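Local coordinates for uncharacterized protein (Klebsiella pneumoniae, PDB 2A2L) that is of unknown function but belongs to the HbpS-like family, named for haem-degrading proteins, and assembles into an octamer in the crystal, at residues V24-S38 / I49-S63. Sequence-based numbering, arbitrary orientation.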
loop_
_atom_site.group_PDB
_atom_site.type_symbol
_atom_site.label_atom_id
_atom_site.label_comp_id
_atom_site.label_asym_id
_atom_site.label_seq_id
_atom_site.Cartn_x
_atom_site.Cartn_y
_atom_site.Cartn_z
ATOM N N VAL A 24 -22.736 -24.977 -0.418
ATOM C CA VAL A 24 -21.287 -25.094 -0.285
ATOM C C VAL A 24 -20.873 -25.656 1.073
ATOM O O VAL A 24 -20.052 -26.569 1.139
ATOM C CB VAL A 24 -20.612 -23.713 -0.563
ATOM C CG1 VAL A 24 -19.162 -23.660 -0.085
ATOM C CG2 VAL A 24 -20.694 -23.389 -2.035
ATOM N N GLU A 25 -21.472 -25.136 2.144
ATOM C CA GLU A 25 -21.144 -25.563 3.493
ATOM C C GLU A 25 -21.521 -27.020 3.742
ATOM O O GLU A 25 -20.943 -27.703 4.594
ATOM C CB GLU A 25 -21.838 -24.662 4.518
ATOM C CG GLU A 25 -21.118 -24.554 5.864
ATOM C CD GLU A 25 -21.952 -23.876 6.954
ATOM O OE1 GLU A 25 -23.002 -23.264 6.646
ATOM O OE2 GLU A 25 -21.538 -23.963 8.135
ATOM N N LYS A 26 -22.497 -27.502 2.991
ATOM C CA LYS A 26 -23.009 -28.838 3.207
ATOM C C LYS A 26 -22.227 -29.805 2.350
ATOM O O LYS A 26 -21.966 -30.934 2.757
ATOM C CB LYS A 26 -24.476 -28.879 2.828
ATOM C CG LYS A 26 -25.304 -29.871 3.594
ATOM C CD LYS A 26 -26.651 -30.053 2.889
ATOM C CE LYS A 26 -26.900 -31.509 2.522
ATOM N NZ LYS A 26 -28.114 -31.665 1.672
ATOM N N LYS A 27 -21.857 -29.358 1.159
ATOM C CA LYS A 27 -21.028 -30.165 0.276
ATOM C C LYS A 27 -19.592 -30.277 0.778
ATOM O O LYS A 27 -18.993 -31.347 0.718
ATOM C CB LYS A 27 -21.036 -29.599 -1.141
ATOM C CG LYS A 27 -20.283 -30.449 -2.165
ATOM C CD LYS A 27 -21.049 -31.694 -2.538
ATOM C CE LYS A 27 -20.127 -32.713 -3.175
ATOM N NZ LYS A 27 -20.697 -34.090 -3.051
ATOM N N ALA A 28 -19.045 -29.163 1.259
ATOM C CA ALA A 28 -17.681 -29.140 1.738
ATOM C C ALA A 28 -17.572 -30.114 2.906
ATOM O O ALA A 28 -16.576 -30.820 3.045
ATOM C CB ALA A 28 -17.293 -27.758 2.158
ATOM N N THR A 29 -18.625 -30.168 3.720
ATOM C CA THR A 29 -18.624 -31.007 4.907
ATOM C C THR A 29 -18.496 -32.509 4.651
ATOM O O THR A 29 -17.728 -33.197 5.339
ATOM C CB THR A 29 -19.770 -30.640 5.839
ATOM O OG1 THR A 29 -19.239 -29.842 6.909
ATOM C CG2 THR A 29 -20.501 -31.889 6.407
ATOM N N GLU A 30 -19.192 -32.990 3.627
ATOM C CA GLU A 30 -19.189 -34.412 3.261
ATOM C C GLU A 30 -18.005 -34.866 2.382
ATOM O O GLU A 30 -17.699 -36.074 2.302
ATOM C CB GLU A 30 -20.515 -34.781 2.584
ATOM C CG GLU A 30 -20.960 -33.797 1.525
ATOM C CD GLU A 30 -22.100 -34.326 0.665
ATOM O OE1 GLU A 30 -21.833 -34.781 -0.481
ATOM O OE2 GLU A 30 -23.266 -34.275 1.137
ATOM N N ILE A 31 -17.350 -33.920 1.712
ATOM C CA ILE A 31 -16.025 -34.200 1.151
ATOM C C ILE A 31 -14.886 -33.793 2.097
ATOM O O ILE A 31 -13.718 -33.696 1.681
ATOM C CB ILE A 31 -15.819 -33.620 -0.273
ATOM C CG1 ILE A 31 -16.193 -32.139 -0.332
ATOM C CG2 ILE A 31 -16.569 -34.435 -1.285
ATOM C CD1 ILE A 31 -15.331 -31.323 -1.291
ATOM N N ASN A 32 -15.268 -33.557 3.360
ATOM C CA ASN A 32 -14.370 -33.461 4.510
ATOM C C ASN A 32 -13.373 -32.339 4.386
ATOM O O ASN A 32 -12.176 -32.547 4.595
ATOM C CB ASN A 32 -13.626 -34.771 4.752
ATOM C CG ASN A 32 -14.411 -35.736 5.614
ATOM O OD1 ASN A 32 -14.444 -36.934 5.330
ATOM N ND2 ASN A 32 -15.035 -35.227 6.681
ATOM N N VAL A 33 -13.868 -31.153 4.039
ATOM C CA VAL A 33 -13.007 -30.001 3.844
ATOM C C VAL A 33 -13.636 -28.721 4.428
ATOM O O VAL A 33 -14.845 -28.558 4.423
ATOM C CB VAL A 33 -12.524 -29.883 2.336
ATOM C CG1 VAL A 33 -13.612 -29.332 1.413
ATOM C CG2 VAL A 33 -11.240 -29.041 2.219
ATOM N N ALA A 34 -12.805 -27.820 4.939
ATOM C CA ALA A 34 -13.257 -26.522 5.431
ATOM C C ALA A 34 -12.815 -25.393 4.506
ATOM O O ALA A 34 -11.620 -25.183 4.287
ATOM C CB ALA A 34 -12.730 -26.286 6.812
ATOM N N VAL A 35 -13.785 -24.657 3.971
ATOM C CA VAL A 35 -13.480 -23.596 3.016
ATOM C C VAL A 35 -13.989 -22.213 3.411
ATOM O O VAL A 35 -14.929 -22.096 4.186
ATOM C CB VAL A 35 -13.943 -23.953 1.594
ATOM C CG1 VAL A 35 -13.292 -25.256 1.122
ATOM C CG2 VAL A 35 -15.442 -24.019 1.512
ATOM N N VAL A 36 -13.371 -21.167 2.852
ATOM C CA VAL A 36 -14.048 -19.869 2.677
ATOM C C VAL A 36 -14.925 -19.784 1.407
ATOM O O VAL A 36 -14.522 -20.242 0.346
ATOM C CB VAL A 36 -13.047 -18.719 2.753
ATOM C CG1 VAL A 36 -13.747 -17.359 2.992
ATOM C CG2 VAL A 36 -12.048 -19.007 3.862
ATOM N N PHE A 37 -16.120 -19.192 1.529
ATOM C CA PHE A 37 -17.002 -18.920 0.384
ATOM C C PHE A 37 -17.248 -17.433 0.282
ATOM O O PHE A 37 -17.519 -16.760 1.290
ATOM C CB PHE A 37 -18.354 -19.622 0.542
ATOM C CG PHE A 37 -19.309 -19.426 -0.634
ATOM C CD1 PHE A 37 -18.949 -19.845 -1.932
ATOM C CD2 PHE A 37 -20.581 -18.865 -0.434
ATOM C CE1 PHE A 37 -19.825 -19.687 -3.030
ATOM C CE2 PHE A 37 -21.491 -18.701 -1.517
ATOM C CZ PHE A 37 -21.115 -19.118 -2.821
ATOM N N SER A 38 -17.155 -16.916 -0.937
ATOM C CA SER A 38 -17.452 -15.507 -1.173
ATOM C C SER A 38 -18.367 -15.358 -2.350
ATOM O O SER A 38 -18.362 -16.213 -3.220
ATOM C CB SER A 38 -16.187 -14.709 -1.366
ATOM O OG SER A 38 -15.322 -14.948 -0.281
ATOM N N ILE A 49 -18.917 -12.882 2.569
ATOM C CA ILE A 49 -17.749 -13.742 2.832
ATOM C C ILE A 49 -17.992 -14.618 4.052
ATOM O O ILE A 49 -18.307 -14.103 5.108
ATOM C CB ILE A 49 -16.493 -12.913 3.116
ATOM C CG1 ILE A 49 -16.096 -12.105 1.894
ATOM C CG2 ILE A 49 -15.344 -13.797 3.633
ATOM C CD1 ILE A 49 -14.984 -11.077 2.180
ATOM N N GLN A 50 -17.819 -15.928 3.914
ATOM C CA GLN A 50 -18.095 -16.865 4.994
ATOM C C GLN A 50 -17.019 -17.931 5.183
ATOM O O GLN A 50 -16.765 -18.734 4.279
ATOM C CB GLN A 50 -19.424 -17.557 4.734
ATOM C CG GLN A 50 -19.777 -18.569 5.771
ATOM C CD GLN A 50 -21.162 -19.097 5.601
ATOM O OE1 GLN A 50 -22.128 -18.408 5.920
ATOM N NE2 GLN A 50 -21.279 -20.328 5.091
ATOM N N ARG A 51 -16.404 -17.933 6.364
ATOM C CA ARG A 51 -15.269 -18.805 6.649
ATOM C C ARG A 51 -15.599 -19.916 7.660
ATOM O O ARG A 51 -15.930 -19.655 8.816
ATOM C CB ARG A 51 -14.025 -18.017 7.079
ATOM C CG ARG A 51 -12.840 -18.935 7.399
ATOM C CD ARG A 51 -11.533 -18.201 7.677
ATOM N NE ARG A 51 -11.421 -17.754 9.073
ATOM C CZ ARG A 51 -11.103 -18.535 10.106
ATOM N NH1 ARG A 51 -10.859 -19.832 9.933
ATOM N NH2 ARG A 51 -11.023 -18.017 11.325
ATOM N N MET A 52 -15.523 -21.155 7.192
ATOM C CA MET A 52 -15.547 -22.294 8.084
ATOM C C MET A 52 -14.404 -22.255 9.108
ATOM O O MET A 52 -13.284 -21.800 8.817
ATOM C CB MET A 52 -15.534 -23.602 7.291
ATOM C CG MET A 52 -16.874 -23.906 6.628
ATOM S SD MET A 52 -16.790 -25.146 5.357
ATOM C CE MET A 52 -17.804 -24.459 4.128
ATOM N N ASP A 53 -14.700 -22.736 10.311
ATOM C CA ASP A 53 -13.880 -22.437 11.468
ATOM C C ASP A 53 -12.517 -23.129 11.406
ATOM O O ASP A 53 -11.577 -22.693 12.069
ATOM C CB ASP A 53 -14.628 -22.855 12.726
ATOM C CG ASP A 53 -15.950 -22.108 12.895
ATOM O OD1 ASP A 53 -15.899 -20.900 13.206
ATOM O OD2 ASP A 53 -17.024 -22.730 12.719
ATOM N N GLU A 54 -12.441 -24.199 10.614
ATOM C CA GLU A 54 -11.228 -24.986 10.381
ATOM C C GLU A 54 -10.498 -24.574 9.088
ATOM O O GLU A 54 -9.444 -25.136 8.779
ATOM C CB GLU A 54 -11.598 -26.475 10.214
ATOM C CG GLU A 54 -12.118 -27.225 11.464
ATOM C CD GLU A 54 -11.260 -26.998 12.688
ATOM O OE1 GLU A 54 -10.108 -27.488 12.704
ATOM O OE2 GLU A 54 -11.740 -26.329 13.633
ATOM N N ALA A 55 -11.063 -23.630 8.325
ATOM C CA ALA A 55 -10.435 -23.161 7.082
ATOM C C ALA A 55 -9.212 -22.245 7.304
ATOM O O ALA A 55 -9.057 -21.632 8.375
ATOM C CB ALA A 55 -11.462 -22.490 6.188
ATOM N N PHE A 56 -8.348 -22.175 6.284
ATOM C CA PHE A 56 -7.124 -21.377 6.339
ATOM C C PHE A 56 -7.546 -19.919 6.370
ATOM O O PHE A 56 -8.349 -19.498 5.528
ATOM C CB PHE A 56 -6.220 -21.618 5.098
ATOM C CG PHE A 56 -5.721 -23.045 4.939
ATOM C CD1 PHE A 56 -5.472 -23.866 6.055
ATOM C CD2 PHE A 56 -5.499 -23.563 3.674
ATOM C CE1 PHE A 56 -5.009 -25.177 5.901
ATOM C CE2 PHE A 56 -5.053 -24.885 3.499
ATOM C CZ PHE A 56 -4.814 -25.695 4.619
ATOM N N VAL A 57 -7.023 -19.157 7.332
ATOM C CA VAL A 57 -7.280 -17.710 7.383
ATOM C C VAL A 57 -6.724 -16.999 6.143
ATOM O O VAL A 57 -7.303 -16.002 5.674
ATOM C CB VAL A 57 -6.829 -17.018 8.747
ATOM C CG1 VAL A 57 -7.612 -17.578 9.941
ATOM C CG2 VAL A 57 -5.337 -17.161 8.997
ATOM N N SER A 58 -5.648 -17.553 5.581
ATOM C CA SER A 58 -5.132 -17.129 4.279
ATOM C C SER A 58 -6.163 -17.160 3.169
ATOM O O SER A 58 -6.015 -16.469 2.173
ATOM C CB SER A 58 -3.950 -18.005 3.868
ATOM O OG SER A 58 -3.835 -19.117 4.729
ATOM N N SER A 59 -7.206 -17.960 3.338
ATOM C CA SER A 59 -8.166 -18.175 2.265
ATOM C C SER A 59 -9.301 -17.145 2.113
ATOM O O SER A 59 -10.072 -17.253 1.185
ATOM C CB SER A 59 -8.716 -19.609 2.304
ATOM O OG SER A 59 -7.689 -20.581 2.147
ATOM N N CYS A 60 -9.415 -16.168 3.011
ATOM C CA CYS A 60 -10.465 -15.137 2.884
ATOM C C CYS A 60 -10.246 -14.132 1.763
ATOM O O CYS A 60 -11.183 -13.853 1.024
ATOM C CB CYS A 60 -10.725 -14.354 4.176
ATOM S SG CYS A 60 -10.422 -15.214 5.704
ATOM N N ASP A 61 -9.047 -13.554 1.689
ATOM C CA ASP A 61 -8.639 -12.688 0.574
ATOM C C ASP A 61 -8.746 -13.474 -0.734
ATOM O O ASP A 61 -9.452 -13.072 -1.666
ATOM C CB ASP A 61 -7.168 -12.224 0.766
ATOM C CG ASP A 61 -6.965 -10.724 0.519
ATOM O OD1 ASP A 61 -7.932 -9.945 0.690
ATOM O OD2 ASP A 61 -5.828 -10.322 0.171
ATOM N N ILE A 62 -8.048 -14.607 -0.783
ATOM C CA ILE A 62 -8.108 -15.501 -1.943
ATOM C C ILE A 62 -9.539 -15.737 -2.414
ATOM O O ILE A 62 -9.845 -15.531 -3.581
ATOM C CB ILE A 62 -7.464 -16.887 -1.674
ATOM C CG1 ILE A 62 -5.989 -16.741 -1.336
ATOM C CG2 ILE A 62 -7.640 -17.788 -2.903
ATOM C CD1 ILE A 62 -5.410 -17.968 -0.651
ATOM N N SER A 63 -10.406 -16.172 -1.507
ATOM C CA SER A 63 -11.784 -16.516 -1.876
ATOM C C SER A 63 -12.564 -15.335 -2.429
ATOM O O SER A 63 -13.217 -15.456 -3.475
ATOM C CB SER A 63 -12.530 -17.143 -0.699
ATOM O OG SER A 63 -13.924 -16.912 -0.822
HETATM O O HOH W 1 -24.073 -21.418 5.251
HETATM O O HOH W 2 -9.030 -25.087 4.563
HETATM O O HOH W 3 -17.936 -21.270 3.485
#
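Phe37 and Gln50 form the hydrogen-bonded pair of an antiparallel ladder, a compact example of how a hairpin seats one helix on each face. Phe37 N reaches Gln50 O at 2.9 Å and Gln50 N returns to Phe37 O at 2.8 Å; just past the ladder, Met52 N bonds Val35 O. One water donates to both Val35 O and Gln50 O.

Apolar packing divides between the two faces. Met52 bends at chi3 (-138°) and lies alongside Val35, its CE 3.6 Å from Val35 CG2 and also against Glu25 CA and Ala28 CB, so that the thioether fills the seam between helix and strand. Its SD accepts a weak hydrogen bond from Val35 N. Across the sheet, Val36 spreads its branches: with CG1 anti to the backbone N (chi1 -163°), CG2 is left to meet Arg51 CG at 3.6 Å and Ser59 CB, while CG1 touches Ile49 CG2.

A polar contact lies on each face. Ser38 OG and Ser63 OG are hydrogen-bonded at 2.5 Å, a distance so short that it is to be read with caution at this resolution, and Ser63 OG also bonds Gly121 O. A water links Glu25 OE1 to Gln50 NE2, and Gln18 of a second subunit bonds both side chains.

The hairpin of strands 36-41 and 46-51 thus lies between helix 14-30 and helix 59-72. Strand 116-123 flanks 36-41, whereas beyond Ile49 and Gln50 the sheet continues into the second subunit, whose Asp41 forms a salt bridge with Arg51.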